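Local coordinates for penicillin-binding protein activator LpoB (Salmonella enterica subsp. enterica serovar Typhimurium, PDB 4Q6V), which probably regulates peptidoglycan synthesis as the outer-membrane lipoprotein activator essential for the function of penicillin-binding protein 1B, the chain here being its C-terminal domain, at residues 10-13 with 14-18; 44-47 with 48-52. All blocks are in the same frame, centred on the assembly; numbering follows the deposited sequence.

Contact 1 (10-13 with 14-18)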
ATOM      1  N   LEU A  10      -7.719   3.558   9.386  1.00 28.50           N
ATOM      2  CA  LEU A  10      -6.264   3.319   9.375  1.00 26.02           C
ATOM      3  C   LEU A  10      -5.609   4.429   8.553  1.00 23.85           C
ATOM      4  O   LEU A  10      -4.585   4.987   8.935  1.00 27.06           O
ATOM      5  CB  LEU A  10      -5.962   1.970   8.773  1.00 26.71           C
ATOM      6  CG  LEU A  10      -6.299   0.718   9.584  1.00 26.12           C
ATOM      7  CD1 LEU A  10      -6.003  -0.562   8.832  1.00 25.18           C
ATOM      8  CD2 LEU A  10      -5.498   0.745  10.869  1.00 27.90           C
ATOM      9  N   VAL A  11      -6.220   4.781   7.431  1.00 24.23           N
ATOM     10  CA  VAL A  11      -5.705   5.916   6.633  1.00 25.08           C
ATOM     11  C   VAL A  11      -5.735   7.220   7.417  1.00 27.25           C
ATOM     12  O   VAL A  11      -4.839   8.045   7.350  1.00 25.06           O
ATOM     13  CB  VAL A  11      -6.460   6.074   5.321  1.00 24.18           C
ATOM     14  CG1 VAL A  11      -6.164   7.426   4.699  1.00 26.55           C
ATOM     15  CG2 VAL A  11      -6.081   4.937   4.384  1.00 25.28           C
ATOM     16  N   SER A  12      -6.799   7.405   8.178  1.00 28.64           N
ATOM     17  CA  SER A  12      -6.975   8.584   9.004  1.00 27.53           C
ATOM     18  C   SER A  12      -5.919   8.659  10.079  1.00 26.22           C
ATOM     19  O   SER A  12      -5.376   9.736  10.257  1.00 25.06           O
ATOM     20  CB  SER A  12      -8.386   8.549   9.633  1.00 28.44           C
ATOM     21  OG  SER A  12      -8.564   9.672  10.450  1.00 32.78           O
ATOM     22  N   LYS A  13      -5.600   7.537  10.722  1.00 26.58           N
ATOM     23  CA  LYS A  13      -4.565   7.463  11.719  1.00 26.94           C
ATOM     24  C   LYS A  13      -3.156   7.597  11.124  1.00 29.26           C
ATOM     25  O   LYS A  13      -2.225   8.086  11.779  1.00 23.38           O
ATOM     26  CB  LYS A  13      -4.597   6.139  12.439  1.00 31.69           C
ATOM     27  CG  LYS A  13      -5.856   5.886  13.248  1.00 36.32           C
ATOM     28  CD  LYS A  13      -6.038   4.425  13.687  1.00 40.89           C
ATOM     29  CE  LYS A  13      -4.745   3.859  14.264  1.00 47.02           C
ATOM     30  NZ  LYS A  13      -4.840   2.406  14.592  1.00 53.11           N
HETATM   31  N   MSE A  14      -2.995   7.150   9.878  1.00 25.49           N
HETATM   32  CA  MSE A  14      -1.684   7.278   9.214  1.00 26.54           C
HETATM   33  C   MSE A  14      -1.430   8.731   8.874  1.00 26.30           C
HETATM   34  O   MSE A  14      -0.311   9.199   8.946  1.00 25.15           O
HETATM   35  CB  MSE A  14      -1.666   6.458   7.938  1.00 26.98           C
HETATM   36  CG  MSE A  14      -0.302   6.470   7.253  1.00 25.19           C
HETATM   37 SE   MSE A  14      -0.567   5.719   5.466  1.00 29.41          SE
HETATM   38  CE  MSE A  14      -1.166   7.337   4.561  1.00 27.02           C
ATOM     39  N   LEU A  15      -2.489   9.467   8.548  1.00 29.31           N
ATOM     40  CA  LEU A  15      -2.394  10.864   8.174  1.00 29.99           C
ATOM     41  C   LEU A  15      -2.136  11.774   9.363  1.00 30.73           C
ATOM     42  O   LEU A  15      -1.679  12.900   9.173  1.00 33.73           O
ATOM     43  CB  LEU A  15      -3.652  11.309   7.459  1.00 32.25           C
ATOM     44  CG  LEU A  15      -3.795  10.792   6.028  1.00 33.11           C
ATOM     45  CD1 LEU A  15      -5.137  11.212   5.433  1.00 33.15           C
ATOM     46  CD2 LEU A  15      -2.671  11.330   5.175  1.00 34.61           C
ATOM     47  N   GLN A  16      -2.378  11.273  10.567  1.00 31.61           N
ATOM     48  CA  GLN A  16      -2.162  12.035  11.810  1.00 34.42           C
ATOM     49  C   GLN A  16      -0.780  11.810  12.391  1.00 34.95           C
ATOM     50  O   GLN A  16      -0.346  12.519  13.316  1.00 42.41           O
ATOM     51  CB  GLN A  16      -3.229  11.653  12.826  1.00 37.31           C
ATOM     52  CG  GLN A  16      -4.674  11.890  12.389  1.00 39.49           C
ATOM     53  CD  GLN A  16      -5.703  11.338  13.402  1.00 44.63           C
ATOM     54  OE1 GLN A  16      -5.373  11.051  14.563  1.00 48.84           O
ATOM     55  NE2 GLN A  16      -6.957  11.168  12.976  1.00 41.43           N
ATOM     56  N   ALA A  17      -0.069  10.813  11.866  1.00 34.24           N
ATOM     57  CA  ALA A  17       1.237  10.455  12.394  1.00 30.60           C
ATOM     58  C   ALA A  17       2.301  11.422  11.917  1.00 30.04           C
ATOM     59  O   ALA A  17       2.302  11.823  10.746  1.00 22.74           O
ATOM     60  CB  ALA A  17       1.592   9.044  11.978  1.00 30.72           C
ATOM     61  N   ASP A  18       3.196  11.795  12.837  1.00 26.29           N
ATOM     62  CA  ASP A  18       4.308  12.665  12.472  1.00 30.30           C
ATOM     63  C   ASP A  18       5.205  12.050  11.393  1.00 27.09           C
ATOM     64  O   ASP A  18       5.447  10.854  11.411  1.00 27.96           O
ATOM     65  CB  ASP A  18       5.151  13.065  13.693  1.00 34.26           C
ATOM     66  CG  ASP A  18       6.307  14.006  13.310  1.00 40.56           C
ATOM     67  OD1 ASP A  18       6.098  15.159  12.870  1.00 48.14           O
ATOM     68  OD2 ASP A  18       7.479  13.621  13.413  1.00 40.90           O
TER

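Contact 2 (44-47 with 48-52)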
ATOM      1  N   ALA A  44      -9.501  -4.704  -3.393  1.00 38.80           N
ATOM      2  CA  ALA A  44      -9.079  -4.173  -2.100  1.00 34.99           C
ATOM      3  C   ALA A  44      -8.088  -3.033  -2.304  1.00 33.05           C
ATOM      4  O   ALA A  44      -8.133  -2.063  -1.565  1.00 28.17           O
ATOM      5  CB  ALA A  44      -8.416  -5.275  -1.281  1.00 32.88           C
ATOM      6  N   THR A  45      -7.236  -3.160  -3.327  1.00 31.86           N
ATOM      7  CA  THR A  45      -6.180  -2.193  -3.631  1.00 31.36           C
ATOM      8  C   THR A  45      -6.775  -0.911  -4.191  1.00 30.42           C
ATOM      9  O   THR A  45      -6.321   0.156  -3.809  1.00 27.99           O
ATOM     10  CB  THR A  45      -5.176  -2.784  -4.633  1.00 30.60           C
ATOM     11  OG1 THR A  45      -4.651  -4.027  -4.148  1.00 29.62           O
ATOM     12  CG2 THR A  45      -4.019  -1.810  -4.864  1.00 30.50           C
ATOM     13  N   GLU A  46      -7.779  -1.029  -5.058  1.00 33.99           N
ATOM     14  CA  GLU A  46      -8.550   0.130  -5.560  1.00 36.64           C
ATOM     15  C   GLU A  46      -9.214   0.912  -4.452  1.00 34.84           C
ATOM     16  O   GLU A  46      -9.142   2.143  -4.393  1.00 33.01           O
ATOM     17  CB  GLU A  46      -9.585  -0.258  -6.607  1.00 44.80           C
ATOM     18  CG  GLU A  46      -9.003  -0.415  -8.010  1.00 53.68           C
ATOM     19  CD  GLU A  46      -8.528   0.908  -8.622  1.00 62.27           C
ATOM     20  OE1 GLU A  46      -9.255   1.919  -8.493  1.00 66.48           O
ATOM     21  OE2 GLU A  46      -7.429   0.991  -9.233  1.00 64.05           O
ATOM     22  N   THR A  47      -9.843   0.194  -3.529  1.00 33.39           N
ATOM     23  CA  THR A  47     -10.440   0.852  -2.372  1.00 32.10           C
ATOM     24  C   THR A  47      -9.404   1.691  -1.620  1.00 31.97           C
ATOM     25  O   THR A  47      -9.664   2.804  -1.195  1.00 31.78           O
ATOM     26  CB  THR A  47     -11.108  -0.190  -1.436  1.00 32.51           C
ATOM     27  OG1 THR A  47     -12.195  -0.806  -2.134  1.00 28.97           O
ATOM     28  CG2 THR A  47     -11.654   0.434  -0.166  1.00 32.57           C
ATOM     29  N   LEU A  48      -8.234   1.100  -1.417  1.00 30.63           N
ATOM     30  CA  LEU A  48      -7.186   1.678  -0.644  1.00 28.07           C
ATOM     31  C   LEU A  48      -6.703   2.950  -1.342  1.00 26.24           C
ATOM     32  O   LEU A  48      -6.511   3.991  -0.695  1.00 25.80           O
ATOM     33  CB  LEU A  48      -5.997   0.683  -0.497  1.00 28.00           C
ATOM     34  CG  LEU A  48      -4.871   1.190   0.433  1.00 25.34           C
ATOM     35  CD1 LEU A  48      -5.384   1.688   1.750  1.00 27.99           C
ATOM     36  CD2 LEU A  48      -3.802   0.112   0.610  1.00 26.20           C
ATOM     37  N   ARG A  49      -6.467   2.846  -2.639  1.00 28.18           N
ATOM     38  CA  ARG A  49      -5.941   3.952  -3.449  1.00 28.18           C
ATOM     39  C   ARG A  49      -6.935   5.119  -3.361  1.00 31.03           C
ATOM     40  O   ARG A  49      -6.555   6.304  -3.257  1.00 29.16           O
ATOM     41  CB  ARG A  49      -5.694   3.501  -4.873  1.00 29.64           C
ATOM     42  CG  ARG A  49      -4.468   2.618  -5.087  1.00 30.13           C
ATOM     43  CD  ARG A  49      -4.402   2.114  -6.523  1.00 27.22           C
ATOM     44  NE  ARG A  49      -4.367   3.227  -7.446  1.00 30.93           N
ATOM     45  CZ  ARG A  49      -3.281   3.789  -7.978  1.00 28.99           C
ATOM     46  NH1 ARG A  49      -2.083   3.312  -7.731  1.00 28.66           N
ATOM     47  NH2 ARG A  49      -3.390   4.834  -8.792  1.00 27.57           N
ATOM     48  N   ASN A  50      -8.229   4.778  -3.337  1.00 31.19           N
ATOM     49  CA  ASN A  50      -9.265   5.813  -3.211  1.00 29.67           C
ATOM     50  C   ASN A  50      -9.249   6.520  -1.887  1.00 28.74           C
ATOM     51  O   ASN A  50      -9.207   7.745  -1.839  1.00 29.31           O
ATOM     52  CB  ASN A  50     -10.626   5.223  -3.543  1.00 33.24           C
ATOM     53  CG  ASN A  50     -10.771   4.913  -5.021  1.00 33.80           C
ATOM     54  OD1 ASN A  50     -11.231   3.842  -5.410  1.00 37.81           O
ATOM     55  ND2 ASN A  50     -10.372   5.850  -5.863  1.00 34.11           N
ATOM     56  N   ALA A  51      -9.215   5.736  -0.814  1.00 26.71           N
ATOM     57  CA  ALA A  51      -9.095   6.282   0.527  1.00 30.10           C
ATOM     58  C   ALA A  51      -7.875   7.215   0.663  1.00 29.89           C
ATOM     59  O   ALA A  51      -7.942   8.231   1.357  1.00 32.50           O
ATOM     60  CB  ALA A  51      -9.019   5.196   1.591  1.00 29.48           C
ATOM     61  N   LEU A  52      -6.788   6.868  -0.027  1.00 28.74           N
ATOM     62  CA  LEU A  52      -5.564   7.646   0.049  1.00 25.70           C
ATOM     63  C   LEU A  52      -5.575   8.896  -0.813  1.00 28.34           C
ATOM     64  O   LEU A  52      -5.026   9.932  -0.392  1.00 30.14           O
ATOM     65  CB  LEU A  52      -4.398   6.763  -0.356  1.00 23.89           C
ATOM     66  CG  LEU A  52      -4.069   5.660   0.636  1.00 22.18           C
ATOM     67  CD1 LEU A  52      -3.198   4.611  -0.011  1.00 20.93           C
ATOM     68  CD2 LEU A  52      -3.418   6.215   1.887  1.00 22.19           C
TER

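Contact 1 (10-13 with 14-18)
Leu-10 and Val-11 accept through their carbonyl oxygens from the next turn of helix 3-15, where Met-14 (a selenomethionine) and Leu-15 supply the N-H groups. Met-14 N donates to Leu-10 O at 2.8 Å and Leu-15 N to Val-11 O at 3.0 Å, both bonds bent, with N-H...O angles of 143°. Beyond them the pattern frays. Leu-15 N adds a weak second bond to Ser-12 O, while Gln-16 N has only weak ones within this contact, to Ser-12 O and Lys-13 O, each 3.4 Å long. The Gln-16 side chain runs back alongside Ser-12: with CG beside its own backbone N (chi1 -59°), CG comes to 3.1 Å from Ser-12 O, and the amide NE2 lies 3.3 Å from Ser-12 OG.

Val-11 and Leu-15 run side by side, CG1 of Val-11 4.0 Å from CD1 of Leu-15, which continues the row toward Phe-58 and Asn-55. Met-14 reaches inward to Phe-58, Leu-117 and Trp-127, while Leu-10 rests on Leu-113 and Met-115. Shorter i to i+4 bonds thus give way to long, weak ones as the helix runs out, just where buried Val-11 packs on Ala-51 and Leu-52 of helix 41-54 and buried Met-14 on the sheet.

Contact 2 (44-47 with 48-52)
Arg-49 has CG beside its backbone N (chi1 -75°), which lays the first part of the chain over the preceding turn, CG 3.3 Å from Thr-45 O; a bend at chi3 (58°) then carries the guanidinium outward, where NH1 reaches Val-61 O. Glu-46, one turn earlier, bends at chi2 and brings its carboxylate near the same group. Even so, OE2 of Glu-46 stays 4.2 Å from NE of Arg-49 and well out of the guanidinium plane: the opposite charges lie beyond salt-bridge range and may attract weakly. The side-chain hydrogen bond found for Arg-49 is the one from NH1 to Val-61 O.

Beneath these side chains the backbone is regular. Four i to i+4 bonds run from the N-H groups of Leu-48, Arg-49, Asn-50 and Ala-51 to the carbonyls of Ala-44 to Thr-47. That from Ala-51 N to Thr-47 O, 3.0 Å long, is nearly straight (172°). Both threonine hydroxyls are engaged as well: OG1 of Thr-47 bonds to Glu-43 O, and OG1 of Thr-45 to Ala-41 O and Val-31 N. Leu-48 turns its branched end onto Val-28 and Ser-102.

Helix 41-54 is the crossover of a beta-alpha-beta unit. Its polar groups tie it to both flanking strand regions, through Thr-45 to strand 25-35 and through Arg-49 to the chain just after strand 59-60.

Contacts 1 and 2 lie on two helices, 3-15 and 41-54, that pack against the mixed sheet, and their centres are about 15 Å apart. They meet mainly through apolar side-chain atoms. Leu-52 CD2 is 3.7 Å from Met-14 CE and 3.9 Å from Val-11 CG2, and Val-11 CG2 also approaches Leu-48 CD1 at 4.2 Å. The weakly bonded C-terminal part of helix 3-15 therefore packs on residues 48-52, where the backbone bonds are regular. Both also pack on the sheet: contact 1 leans on strands 112-119 and 125-132, contact 2 on strands 25-35 and 98-106, so together they span much of its width. The junction belongs to the hydrophobic core of the LpoB C-terminal domain.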